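Local coordinates for periplasmic binding protein (Veillonella parvula, PDB 4LJS) that probably captures a ligand, not identified here, outside the cytoplasmic membrane as the solute-binding component of a transport system, at residues V24-F29 and G162-R167; F36-T41 and L133-I138; K196-E201 and D246-I251; D239-N244 and S271-V276. All coordinates share one frame; numbering follows the deposited sequence.

Interaction 1. Residues V24-F29 and G162-R167; sequences VTIESF and GRIFNR
Over one face of the Arg163 guanidinium sits Val24, whose CG1 is 3.9 Å from Arg163 CZ and displaced toward the rim of the flat group; Ile26 CD1 and the carbonyl oxygen of Thr25 approach the same group obliquely. The contact sets strand 19-29, one arm of an antiparallel hairpin with strand 34-40, against the end of helix 151-164. A Schellman motif closes that helix: Arg167 N bonds to Gly162 O, and Asn166 takes positive phi as the C-prime residue. Arg163 bends at chi3 (66°), and NH1 comes to lie 3.0 Å from Thr25 O. This hydrogen bond is weak, since its N-H...O angle is only 125°. Ile26 CD1 packs 3.6 Å from the same Arg163 NH1, the two side chains running past each other in opposite directions. With an alanine here in place of the arginine, Thr25 O would probably lose this donor, and Val24 and Ile26 the surface they rest on. Deeper in, Ile26 and Ile164 meet at about a right angle, 3.9 Å between their CG1 atoms, and Ile164 continues onto Tyr40 of the hairpin. On the helix backbone, Val24 CG2 lies 3.7 Å from Arg163 O.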
loop_
_atom_site.group_PDB
_atom_site.type_symbol
_atom_site.label_atom_id
_atom_site.label_comp_id
_atom_site.label_asym_id
_atom_site.label_seq_id
_atom_site.Cartn_x
_atom_site.Cartn_y
_atom_site.Cartn_z
ATOM N N VAL A 24 -18.508 7.948 15.789
ATOM C CA VAL A 24 -18.104 6.990 14.774
ATOM C C VAL A 24 -17.572 5.717 15.418
ATOM O O VAL A 24 -16.633 5.751 16.212
ATOM C CB VAL A 24 -17.023 7.585 13.842
ATOM C CG1 VAL A 24 -16.337 6.493 13.041
ATOM C CG2 VAL A 24 -17.637 8.633 12.926
ATOM N N THR A 25 -18.190 4.596 15.075
ATOM C CA THR A 25 -17.750 3.298 15.557
ATOM C C THR A 25 -17.016 2.559 14.439
ATOM O O THR A 25 -17.545 2.382 13.348
ATOM C CB THR A 25 -18.942 2.471 16.058
ATOM O OG1 THR A 25 -19.324 2.934 17.358
ATOM C CG2 THR A 25 -18.579 1.006 16.145
ATOM N N ILE A 26 -15.788 2.147 14.715
ATOM C CA ILE A 26 -14.952 1.494 13.721
ATOM C C ILE A 26 -14.574 0.091 14.181
ATOM O O ILE A 26 -14.256 -0.119 15.354
ATOM C CB ILE A 26 -13.653 2.304 13.477
ATOM C CG1 ILE A 26 -13.968 3.638 12.789
ATOM C CG2 ILE A 26 -12.639 1.495 12.659
ATOM C CD1 ILE A 26 -14.643 3.485 11.434
ATOM N N GLU A 27 -14.619 -0.865 13.258
ATOM C CA GLU A 27 -14.108 -2.204 13.518
ATOM C C GLU A 27 -12.719 -2.422 12.903
ATOM O O GLU A 27 -12.498 -2.179 11.714
ATOM C CB GLU A 27 -15.073 -3.268 12.993
ATOM C CG GLU A 27 -14.503 -4.679 13.059
ATOM C CD GLU A 27 -15.440 -5.715 12.479
ATOM O OE1 GLU A 27 -15.356 -5.975 11.260
ATOM O OE2 GLU A 27 -16.258 -6.269 13.241
ATOM N N SER A 28 -11.791 -2.894 13.727
ATOM C CA SER A 28 -10.452 -3.247 13.273
ATOM C C SER A 28 -10.124 -4.615 13.861
ATOM O O SER A 28 -10.980 -5.232 14.503
ATOM C CB SER A 28 -9.443 -2.190 13.724
ATOM O OG SER A 28 -8.211 -2.289 13.020
ATOM N N PHE A 29 -8.906 -5.099 13.638
ATOM C CA PHE A 29 -8.526 -6.441 14.090
ATOM C C PHE A 29 -7.117 -6.450 14.670
ATOM O O PHE A 29 -6.220 -5.801 14.142
ATOM C CB PHE A 29 -8.565 -7.444 12.929
ATOM C CG PHE A 29 -9.880 -7.500 12.215
ATOM C CD1 PHE A 29 -10.203 -6.552 11.252
ATOM C CD2 PHE A 29 -10.794 -8.510 12.500
ATOM C CE1 PHE A 29 -11.420 -6.600 10.594
ATOM C CE2 PHE A 29 -12.010 -8.567 11.847
ATOM C CZ PHE A 29 -12.324 -7.609 10.889
ATOM N N GLY A 162 -11.301 7.799 6.538
ATOM C CA GLY A 162 -12.228 8.856 6.177
ATOM C C GLY A 162 -13.270 9.141 7.249
ATOM O O GLY A 162 -13.536 10.299 7.571
ATOM N N ARG A 163 -13.861 8.090 7.816
ATOM C CA ARG A 163 -14.837 8.271 8.889
ATOM C C ARG A 163 -14.190 8.840 10.158
ATOM O O ARG A 163 -14.754 9.717 10.816
ATOM C CB ARG A 163 -15.555 6.958 9.221
ATOM C CG ARG A 163 -16.408 6.391 8.107
ATOM C CD ARG A 163 -17.133 5.129 8.573
ATOM N NE ARG A 163 -18.121 5.422 9.612
ATOM C CZ ARG A 163 -18.557 4.539 10.507
ATOM N NH1 ARG A 163 -18.085 3.298 10.504
ATOM N NH2 ARG A 163 -19.461 4.899 11.412
ATOM N N ILE A 164 -13.013 8.334 10.501
ATOM C CA ILE A 164 -12.305 8.793 11.690
ATOM C C ILE A 164 -11.979 10.291 11.607
ATOM O O ILE A 164 -12.130 11.016 12.588
ATOM C CB ILE A 164 -11.026 7.954 11.945
ATOM C CG1 ILE A 164 -11.401 6.521 12.339
ATOM C CG2 ILE A 164 -10.156 8.586 13.031
ATOM C CD1 ILE A 164 -10.200 5.603 12.556
ATOM N N PHE A 165 -11.581 10.760 10.427
ATOM C CA PHE A 165 -11.159 12.152 10.263
ATOM C C PHE A 165 -12.213 13.088 9.709
ATOM O O PHE A 165 -11.890 14.205 9.298
ATOM C CB PHE A 165 -9.903 12.221 9.400
ATOM C CG PHE A 165 -8.688 11.706 10.095
ATOM C CD1 PHE A 165 -7.951 12.532 10.909
ATOM C CD2 PHE A 165 -8.315 10.382 9.974
ATOM C CE1 PHE A 165 -6.839 12.058 11.572
ATOM C CE2 PHE A 165 -7.208 9.901 10.632
ATOM C CZ PHE A 165 -6.470 10.737 11.437
ATOM N N ASN A 166 -13.465 12.638 9.714
ATOM C CA ASN A 166 -14.560 13.356 9.067
ATOM C C ASN A 166 -14.226 13.809 7.639
ATOM O O ASN A 166 -14.487 14.953 7.259
ATOM C CB ASN A 166 -15.016 14.551 9.911
ATOM C CG ASN A 166 -16.388 15.053 9.501
ATOM O OD1 ASN A 166 -17.258 14.264 9.135
ATOM N ND2 ASN A 166 -16.580 16.366 9.539
ATOM N N ARG A 167 -13.627 12.911 6.863
ATOM C CA ARG A 167 -13.272 13.206 5.477
ATOM C C ARG A 167 -13.911 12.162 4.576
ATOM O O ARG A 167 -13.247 11.534 3.754
ATOM C CB ARG A 167 -11.748 13.215 5.287
ATOM C CG ARG A 167 -11.029 14.366 5.992
ATOM C CD ARG A 167 -11.335 15.716 5.355
ATOM N NE ARG A 167 -10.535 16.780 5.955
ATOM C CZ ARG A 167 -10.285 17.947 5.369
ATOM N NH1 ARG A 167 -10.775 18.193 4.161
ATOM N NH2 ARG A 167 -9.543 18.862 5.985
#

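Interaction 2. Residues F36-T41 and L133-I138; sequences FESTYT and LANVYI
Asn135 and Tyr40 make the closest direct contact: Asn135 ND2 lies over one face of the phenol ring, 3.3 Å from Tyr40 CE2. With the amide and ring planes 49° apart, the amide is tilted and not stacked flat. Asn135 CB also touches the phenol end, 3.4 Å from Tyr40 OH.

The polar contacts run through water, as no direct hydrogen bond joins the segments. Water 1 donates to Ser38 OG and to Asn135 OD1, and accepts from Val136 N at 3.0 Å. Water 2 donates to the same Asn135 OD1, 2.9 Å away, and accepts from Thr39 N; two waters thus hold this amide oxygen. Water 3 donates to Val136 O at 2.6 Å and is hydrogen-bonded to Tyr40 OH.

This water-bridged contact fits the topology. Strand 36-40 belongs to the two-stranded hairpin, whereas strand 135-138 is an edge strand of the four-stranded parallel sheet in the N-terminal half of the protein. Their axes approach to 7.8 Å at 126°, too far and too skewed for sheet pairing.

The apolar contacts gather at Phe36. Its CG stands between the backbone N and the carbonyl carbon (chi1 69°), which sends the ring toward the parallel sheet, where its edge meets Val136 O, 3.4 Å from Phe36 CZ. Phe36 CE1 touches Ile138 CD1 at 4.0 Å, the two side chains crossing at about a right angle.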
loop_
_atom_site.group_PDB
_atom_site.type_symbol
_atom_site.label_atom_id
_atom_site.label_comp_id
_atom_site.label_asym_id
_atom_site.label_seq_id
_atom_site.Cartn_x
_atom_site.Cartn_y
_atom_site.Cartn_z
ATOM N N PHE A 36 -11.825 -5.846 17.203
ATOM C CA PHE A 36 -12.093 -4.996 18.350
ATOM C C PHE A 36 -12.773 -3.747 17.836
ATOM O O PHE A 36 -12.615 -3.375 16.673
ATOM C CB PHE A 36 -10.819 -4.663 19.138
ATOM C CG PHE A 36 -9.858 -3.765 18.406
ATOM C CD1 PHE A 36 -9.005 -4.280 17.435
ATOM C CD2 PHE A 36 -9.790 -2.410 18.703
ATOM C CE1 PHE A 36 -8.102 -3.453 16.769
ATOM C CE2 PHE A 36 -8.891 -1.574 18.045
ATOM C CZ PHE A 36 -8.042 -2.096 17.078
ATOM N N GLU A 37 -13.549 -3.114 18.701
ATOM C CA GLU A 37 -14.345 -1.977 18.298
ATOM C C GLU A 37 -13.823 -0.734 18.990
ATOM O O GLU A 37 -13.430 -0.785 20.153
ATOM C CB GLU A 37 -15.802 -2.215 18.673
ATOM C CG GLU A 37 -16.785 -1.583 17.735
ATOM C CD GLU A 37 -18.192 -2.093 17.959
ATOM O OE1 GLU A 37 -18.724 -1.916 19.080
ATOM O OE2 GLU A 37 -18.759 -2.681 17.014
ATOM N N SER A 38 -13.819 0.376 18.260
ATOM C CA SER A 38 -13.381 1.657 18.789
ATOM C C SER A 38 -14.400 2.726 18.444
ATOM O O SER A 38 -14.930 2.753 17.331
ATOM C CB SER A 38 -12.024 2.033 18.200
ATOM O OG SER A 38 -11.090 0.997 18.431
ATOM N N THR A 39 -14.674 3.602 19.403
ATOM C CA THR A 39 -15.619 4.689 19.189
ATOM C C THR A 39 -14.920 6.041 19.240
ATOM O O THR A 39 -14.167 6.330 20.166
ATOM C CB THR A 39 -16.768 4.649 20.208
ATOM O OG1 THR A 39 -17.555 3.473 19.988
ATOM C CG2 THR A 39 -17.654 5.869 20.056
ATOM N N TYR A 40 -15.173 6.858 18.225
ATOM C CA TYR A 40 -14.560 8.172 18.111
ATOM C C TYR A 40 -15.613 9.265 18.266
ATOM O O TYR A 40 -16.564 9.320 17.487
ATOM C CB TYR A 40 -13.886 8.305 16.748
ATOM C CG TYR A 40 -12.781 7.308 16.507
ATOM C CD1 TYR A 40 -13.064 6.003 16.105
ATOM C CD2 TYR A 40 -11.447 7.673 16.664
ATOM C CE1 TYR A 40 -12.043 5.088 15.877
ATOM C CE2 TYR A 40 -10.425 6.769 16.439
ATOM C CZ TYR A 40 -10.726 5.480 16.053
ATOM O OH TYR A 40 -9.703 4.585 15.835
ATOM N N THR A 41 -15.448 10.128 19.268
ATOM C CA THR A 41 -16.383 11.234 19.480
ATOM C C THR A 41 -15.861 12.558 18.913
ATOM O O THR A 41 -16.573 13.562 18.896
ATOM C CB THR A 41 -16.715 11.427 20.975
ATOM O OG1 THR A 41 -15.498 11.588 21.719
ATOM C CG2 THR A 41 -17.491 10.232 21.511
ATOM N N LEU A 133 -6.911 6.854 27.032
ATOM C CA LEU A 133 -7.850 7.635 26.220
ATOM C C LEU A 133 -7.389 7.897 24.780
ATOM O O LEU A 133 -7.627 8.969 24.222
ATOM C CB LEU A 133 -8.224 8.944 26.915
ATOM C CG LEU A 133 -9.068 8.730 28.172
ATOM C CD1 LEU A 133 -9.476 10.051 28.751
ATOM C CD2 LEU A 133 -10.292 7.884 27.846
ATOM N N ALA A 134 -6.733 6.907 24.188
ATOM C CA ALA A 134 -6.359 6.973 22.785
ATOM C C ALA A 134 -6.972 5.792 22.054
ATOM O O ALA A 134 -7.371 4.798 22.669
ATOM C CB ALA A 134 -4.851 6.959 22.626
ATOM N N ASN A 135 -7.049 5.911 20.737
ATOM C CA ASN A 135 -7.534 4.827 19.900
ATOM C C ASN A 135 -6.430 4.229 19.047
ATOM O O ASN A 135 -5.389 4.856 18.824
ATOM C CB ASN A 135 -8.679 5.321 19.024
ATOM C CG ASN A 135 -9.952 5.482 19.804
ATOM O OD1 ASN A 135 -10.398 4.542 20.461
ATOM N ND2 ASN A 135 -10.529 6.678 19.773
ATOM N N VAL A 136 -6.663 3.007 18.580
ATOM C CA VAL A 136 -5.724 2.313 17.698
ATOM C C VAL A 136 -6.481 1.819 16.462
ATOM O O VAL A 136 -7.577 1.273 16.576
ATOM C CB VAL A 136 -5.070 1.113 18.414
ATOM C CG1 VAL A 136 -4.242 0.266 17.439
ATOM C CG2 VAL A 136 -4.215 1.595 19.587
ATOM N N TYR A 137 -5.913 2.052 15.284
ATOM C CA TYR A 137 -6.461 1.491 14.060
ATOM C C TYR A 137 -5.389 0.680 13.348
ATOM O O TYR A 137 -4.272 1.155 13.148
ATOM C CB TYR A 137 -7.026 2.571 13.131
ATOM C CG TYR A 137 -7.632 1.978 11.882
ATOM C CD1 TYR A 137 -8.879 1.364 11.924
ATOM C CD2 TYR A 137 -6.952 2.003 10.668
ATOM C CE1 TYR A 137 -9.445 0.801 10.791
ATOM C CE2 TYR A 137 -7.514 1.437 9.518
ATOM C CZ TYR A 137 -8.759 0.838 9.591
ATOM O OH TYR A 137 -9.330 0.269 8.468
ATOM N N ILE A 138 -5.748 -0.543 12.971
ATOM C CA ILE A 138 -4.812 -1.497 12.391
ATOM C C ILE A 138 -5.206 -1.848 10.949
ATOM O O ILE A 138 -6.367 -2.154 10.677
ATOM C CB ILE A 138 -4.764 -2.771 13.267
ATOM C CG1 ILE A 138 -4.154 -2.428 14.630
ATOM C CG2 ILE A 138 -3.982 -3.891 12.584
ATOM C CD1 ILE A 138 -4.290 -3.527 15.667
HETATM O O HOH W 1 -9.218 1.866 19.774
HETATM O O HOH W 2 -12.596 3.208 21.883
HETATM O O HOH W 3 -9.833 1.940 15.466
#

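Interaction 3. Residues K196-E201 and D246-I251; sequences KALFIE and DVIFLI
Lys196 O is gripped by two successive N-H groups of segment 246-251 across the strand pair: Asp246 N at 2.7 Å through a bent, weak bond, and Val247 N through a long, weak one. Straighter is the bond from Lys196 N to Asp246 OD2, 2.7 Å long with an N-H...O angle of 175°; it reaches the oxygen on its anti side, somewhat out of the carboxylate plane. An alanine here is likely to leave Lys196 N without its charged acceptor where the pairing begins. Beyond this end the bonding is regular. Leu198 N bonds to Val247 O at 3.0 Å and Phe249 N to Leu198 O at 2.7 Å, after which Ile200 repeats the pattern with Phe249 O and Ile251 N.

On the face with Ala197 and Val247, the Phe199 and Phe249 rings lie side by side, their planes at 16° and their centroids 4.9 Å apart. The rings are displaced along their planes, with little overlap, although Phe199 CE2 comes within 3.4 Å of Phe249 CD2. Helix 299-310 packs on this face through Val306 and Leu310. On the other face Ile200 CD1 lies 3.8 Å from Leu250 CD2, the two side chains pointing the same way. Here Leu198 meets Val240 of helix 237-243, which links strand 226-227 to strand 247-252 across strand 196-203. Parallel central strands with helices on both faces are characteristic of the alpha/beta lobes of periplasmic binding proteins.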
loop_
_atom_site.group_PDB
_atom_site.type_symbol
_atom_site.label_atom_id
_atom_site.label_comp_id
_atom_site.label_asym_id
_atom_site.label_seq_id
_atom_site.Cartn_x
_atom_site.Cartn_y
_atom_site.Cartn_z
ATOM N N LYS A 196 -1.620 -12.547 -20.214
ATOM C CA LYS A 196 -1.076 -13.412 -19.171
ATOM C C LYS A 196 0.056 -12.705 -18.415
ATOM O O LYS A 196 1.118 -12.420 -18.985
ATOM C CB LYS A 196 -0.592 -14.742 -19.764
ATOM C CG LYS A 196 0.014 -15.680 -18.726
ATOM C CD LYS A 196 -0.598 -17.076 -18.760
ATOM C CE LYS A 196 -0.103 -17.875 -19.946
ATOM N NZ LYS A 196 -0.132 -19.336 -19.653
ATOM N N ALA A 197 -0.171 -12.434 -17.133
ATOM C CA ALA A 197 0.762 -11.637 -16.337
ATOM C C ALA A 197 1.541 -12.443 -15.295
ATOM O O ALA A 197 1.028 -13.410 -14.723
ATOM C CB ALA A 197 0.026 -10.486 -15.653
ATOM N N LEU A 198 2.779 -12.018 -15.047
ATOM C CA LEU A 198 3.596 -12.582 -13.983
ATOM C C LEU A 198 4.095 -11.486 -13.055
ATOM O O LEU A 198 4.700 -10.513 -13.507
ATOM C CB LEU A 198 4.790 -13.342 -14.564
ATOM C CG LEU A 198 5.804 -13.823 -13.525
ATOM C CD1 LEU A 198 5.209 -14.929 -12.660
ATOM C CD2 LEU A 198 7.101 -14.272 -14.185
ATOM N N PHE A 199 3.838 -11.644 -11.758
ATOM C CA PHE A 199 4.344 -10.713 -10.755
ATOM C C PHE A 199 5.422 -11.392 -9.927
ATOM O O PHE A 199 5.166 -12.399 -9.261
ATOM C CB PHE A 199 3.227 -10.248 -9.825
ATOM C CG PHE A 199 2.104 -9.541 -10.526
ATOM C CD1 PHE A 199 1.091 -10.258 -11.145
ATOM C CD2 PHE A 199 2.051 -8.159 -10.550
ATOM C CE1 PHE A 199 0.049 -9.606 -11.781
ATOM C CE2 PHE A 199 1.014 -7.498 -11.185
ATOM C CZ PHE A 199 0.013 -8.224 -11.807
ATOM N N ILE A 200 6.629 -10.844 -9.977
ATOM C CA ILE A 200 7.738 -11.393 -9.208
ATOM C C ILE A 200 8.598 -10.299 -8.599
ATOM O O ILE A 200 8.681 -9.191 -9.134
ATOM C CB ILE A 200 8.646 -12.304 -10.064
ATOM C CG1 ILE A 200 9.012 -11.610 -11.378
ATOM C CG2 ILE A 200 7.962 -13.633 -10.335
ATOM C CD1 ILE A 200 10.187 -12.234 -12.092
ATOM N N GLU A 201 9.224 -10.616 -7.468
ATOM C CA GLU A 201 10.248 -9.759 -6.881
ATOM C C GLU A 201 11.568 -10.496 -6.961
ATOM O O GLU A 201 11.637 -11.692 -6.675
ATOM C CB GLU A 201 9.936 -9.407 -5.418
ATOM C CG GLU A 201 11.060 -8.618 -4.734
ATOM C CD GLU A 201 10.767 -8.241 -3.284
ATOM O OE1 GLU A 201 9.795 -8.773 -2.701
ATOM O OE2 GLU A 201 11.522 -7.404 -2.730
ATOM N N ASP A 246 2.838 -12.722 -21.086
ATOM C CA ASP A 246 2.865 -11.600 -22.017
ATOM C C ASP A 246 3.541 -10.369 -21.427
ATOM O O ASP A 246 4.085 -9.545 -22.163
ATOM C CB ASP A 246 1.441 -11.206 -22.393
ATOM C CG ASP A 246 0.683 -12.329 -23.039
ATOM O OD1 ASP A 246 1.247 -12.974 -23.950
ATOM O OD2 ASP A 246 -0.470 -12.571 -22.628
ATOM N N VAL A 247 3.468 -10.238 -20.103
ATOM C CA VAL A 247 4.007 -9.078 -19.395
ATOM C C VAL A 247 4.491 -9.481 -17.996
ATOM O O VAL A 247 3.806 -10.208 -17.273
ATOM C CB VAL A 247 2.966 -7.926 -19.309
ATOM C CG1 VAL A 247 1.646 -8.424 -18.727
ATOM C CG2 VAL A 247 3.501 -6.761 -18.493
ATOM N N ILE A 248 5.691 -9.036 -17.637
ATOM C CA ILE A 248 6.238 -9.302 -16.318
ATOM C C ILE A 248 6.249 -8.036 -15.481
ATOM O O ILE A 248 6.704 -6.985 -15.929
ATOM C CB ILE A 248 7.677 -9.820 -16.402
ATOM C CG1 ILE A 248 7.712 -11.179 -17.102
ATOM C CG2 ILE A 248 8.296 -9.916 -15.004
ATOM C CD1 ILE A 248 9.111 -11.707 -17.328
ATOM N N PHE A 249 5.745 -8.136 -14.262
ATOM C CA PHE A 249 5.894 -7.045 -13.313
ATOM C C PHE A 249 6.979 -7.379 -12.301
ATOM O O PHE A 249 6.906 -8.393 -11.602
ATOM C CB PHE A 249 4.561 -6.721 -12.649
ATOM C CG PHE A 249 3.542 -6.181 -13.608
ATOM C CD1 PHE A 249 3.588 -4.850 -14.009
ATOM C CD2 PHE A 249 2.575 -7.004 -14.152
ATOM C CE1 PHE A 249 2.672 -4.347 -14.903
ATOM C CE2 PHE A 249 1.647 -6.505 -15.045
ATOM C CZ PHE A 249 1.695 -5.174 -15.424
ATOM N N LEU A 250 8.004 -6.536 -12.267
ATOM C CA LEU A 250 9.095 -6.677 -11.308
ATOM C C LEU A 250 8.814 -5.838 -10.068
ATOM O O LEU A 250 8.919 -4.607 -10.096
ATOM C CB LEU A 250 10.421 -6.240 -11.932
ATOM C CG LEU A 250 10.971 -7.082 -13.085
ATOM C CD1 LEU A 250 12.351 -6.578 -13.489
ATOM C CD2 LEU A 250 11.025 -8.556 -12.707
ATOM N N ILE A 251 8.451 -6.507 -8.984
ATOM C CA ILE A 251 8.160 -5.828 -7.728
ATOM C C ILE A 251 9.449 -5.461 -6.993
ATOM O O ILE A 251 10.333 -6.298 -6.817
ATOM C CB ILE A 251 7.229 -6.681 -6.849
ATOM C CG1 ILE A 251 5.886 -6.868 -7.565
ATOM C CG2 ILE A 251 7.026 -6.037 -5.484
ATOM C CD1 ILE A 251 4.961 -7.861 -6.908
#

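Interaction 4. Residues D239-N244 and S271-V276; sequences DVVEQN and SGLQGV
This is apolar packing between the C-terminal end of helix 237-243 and the turn that leads into helix 277-280, far from the centre of the chain. Both pieces belong to the C-terminal alpha/beta lobe of the periplasmic binding protein fold, and no hydrogen bond passes directly between the two segments. The evidence lies in the methyl contacts. Val240 CG1 meets Leu273 CD2 at 3.9 Å, the two side chains crossing obliquely on the buried side. One residue on, Val241 CG2 presses on the backbone of the turn, 3.2 Å from Gly272 O, and so packs against a carbonyl where there is no side chain to meet.

Val276 lies against the helix end beside these contacts. With CG1 anti to the backbone N (chi1 175°), Val276 CG2 is left beside that N and meets the helix backbone, 3.9 Å from Val241 CA. The turn is held within itself by a bond from Val276 N to Leu273 O, 2.9 Å long, and Val276 occupies the N-cap position before helix 277-280.

Asn244 ends the other helix. Its N still bonds to Val240 O at 2.8 Å, but its positive phi (58°) takes the chain out of the helical path. The side chain spans the junction, since Asn244 OD1 accepts a hydrogen bond from Asn277 N at the start of the next helix. On the way the amide slides past Val276 in the opposite direction, with Asn244 OD1 3.4 Å from Val276 CA and 3.6 Å from Val276 CG1.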
loop_
_atom_site.group_PDB
_atom_site.type_symbol
_atom_site.label_atom_id
_atom_site.label_comp_id
_atom_site.label_asym_id
_atom_site.label_seq_id
_atom_site.Cartn_x
_atom_site.Cartn_y
_atom_site.Cartn_z
ATOM N N ASP A 239 9.965 -22.680 -14.981
ATOM C CA ASP A 239 8.512 -22.535 -14.907
ATOM C C ASP A 239 8.038 -21.245 -15.569
ATOM O O ASP A 239 6.923 -21.174 -16.088
ATOM C CB ASP A 239 8.037 -22.581 -13.452
ATOM C CG ASP A 239 7.645 -23.976 -13.013
ATOM O OD1 ASP A 239 6.952 -24.665 -13.789
ATOM O OD2 ASP A 239 8.029 -24.385 -11.896
ATOM N N VAL A 240 8.886 -20.225 -15.548
ATOM C CA VAL A 240 8.554 -18.971 -16.208
ATOM C C VAL A 240 8.528 -19.157 -17.725
ATOM O O VAL A 240 7.640 -18.644 -18.401
ATOM C CB VAL A 240 9.524 -17.840 -15.807
ATOM C CG1 VAL A 240 9.222 -16.579 -16.591
ATOM C CG2 VAL A 240 9.427 -17.571 -14.311
ATOM N N VAL A 241 9.490 -19.911 -18.250
ATOM C CA VAL A 241 9.519 -20.233 -19.675
ATOM C C VAL A 241 8.267 -20.997 -20.104
ATOM O O VAL A 241 7.668 -20.699 -21.138
ATOM C CB VAL A 241 10.768 -21.056 -20.052
ATOM C CG1 VAL A 241 10.653 -21.583 -21.478
ATOM C CG2 VAL A 241 12.023 -20.219 -19.888
ATOM N N GLU A 242 7.872 -21.978 -19.299
ATOM C CA GLU A 242 6.677 -22.761 -19.592
ATOM C C GLU A 242 5.411 -21.904 -19.546
ATOM O O GLU A 242 4.595 -21.943 -20.466
ATOM C CB GLU A 242 6.555 -23.935 -18.619
ATOM C CG GLU A 242 5.301 -24.774 -18.808
ATOM C CD GLU A 242 5.196 -25.908 -17.797
ATOM O OE1 GLU A 242 4.118 -26.056 -17.180
ATOM O OE2 GLU A 242 6.186 -26.652 -17.620
ATOM N N GLN A 243 5.257 -21.129 -18.475
ATOM C CA GLN A 243 4.063 -20.308 -18.294
ATOM C C GLN A 243 3.977 -19.199 -19.339
ATOM O O GLN A 243 2.892 -18.879 -19.826
ATOM C CB GLN A 243 4.008 -19.734 -16.877
ATOM C CG GLN A 243 3.724 -20.775 -15.805
ATOM C CD GLN A 243 2.322 -21.339 -15.907
ATOM O OE1 GLN A 243 1.351 -20.592 -16.046
ATOM N NE2 GLN A 243 2.207 -22.663 -15.847
ATOM N N ASN A 244 5.128 -18.623 -19.676
ATOM C CA ASN A 244 5.247 -17.691 -20.799
ATOM C C ASN A 244 4.337 -16.455 -20.703
ATOM O O ASN A 244 3.424 -16.287 -21.509
ATOM C CB ASN A 244 5.008 -18.440 -22.118
ATOM C CG ASN A 244 5.552 -17.701 -23.323
ATOM O OD1 ASN A 244 6.487 -16.909 -23.213
ATOM N ND2 ASN A 244 4.968 -17.963 -24.487
ATOM N N SER A 271 19.350 -15.965 -20.311
ATOM C CA SER A 271 19.512 -16.953 -21.367
ATOM C C SER A 271 18.216 -17.721 -21.563
ATOM O O SER A 271 17.620 -17.687 -22.642
ATOM C CB SER A 271 20.657 -17.911 -21.040
ATOM O OG SER A 271 21.896 -17.226 -21.012
ATOM N N GLY A 272 17.778 -18.404 -20.510
ATOM C CA GLY A 272 16.541 -19.160 -20.555
ATOM C C GLY A 272 15.338 -18.268 -20.789
ATOM O O GLY A 272 14.357 -18.679 -21.408
ATOM N N LEU A 273 15.425 -17.032 -20.310
ATOM C CA LEU A 273 14.289 -16.121 -20.354
ATOM C C LEU A 273 14.090 -15.431 -21.705
ATOM O O LEU A 273 13.010 -14.913 -21.984
ATOM C CB LEU A 273 14.403 -15.081 -19.237
ATOM C CG LEU A 273 14.148 -15.631 -17.836
ATOM C CD1 LEU A 273 14.076 -14.507 -16.801
ATOM C CD2 LEU A 273 12.867 -16.453 -17.842
ATOM N N GLN A 274 15.124 -15.436 -22.541
ATOM C CA GLN A 274 15.092 -14.696 -23.802
ATOM C C GLN A 274 13.927 -15.061 -24.722
ATOM O O GLN A 274 13.442 -14.213 -25.473
ATOM C CB GLN A 274 16.418 -14.838 -24.561
ATOM C CG GLN A 274 17.631 -14.277 -23.830
ATOM C CD GLN A 274 17.516 -12.790 -23.505
ATOM O OE1 GLN A 274 18.145 -12.307 -22.566
ATOM N NE2 GLN A 274 16.727 -12.060 -24.287
ATOM N N GLY A 275 13.484 -16.314 -24.660
ATOM C CA GLY A 275 12.381 -16.776 -25.486
ATOM C C GLY A 275 11.008 -16.318 -25.018
ATOM O O GLY A 275 10.050 -16.323 -25.787
ATOM N N VAL A 276 10.909 -15.914 -23.756
ATOM C CA VAL A 276 9.629 -15.524 -23.179
ATOM C C VAL A 276 9.053 -14.275 -23.859
ATOM O O VAL A 276 9.773 -13.310 -24.116
ATOM C CB VAL A 276 9.761 -15.312 -21.654
ATOM C CG1 VAL A 276 8.472 -14.786 -21.064
ATOM C CG2 VAL A 276 10.167 -16.619 -20.977
#

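The four contacts form two groups on opposite sides of the chain's centre. Interactions 1 and 2 share the hairpin of strands 19-29 and 34-40: one strand packs on the end of helix 151-164, the other faces strand 135-138, and backbone bonds such as Val24 O to Tyr40 N join them. Interactions 3 and 4, with centres 12 Å apart, meet where Lys196 and Leu198 touch helix 237-243. Interaction 3 is core, held by regular backbone bonds and apolar faces; interaction 2, also buried, routes its polar bonds through waters beside direct ring packing. Interactions 1 and 4 are partly buried: an arginine covers the first, whereas methyl groups carry the second.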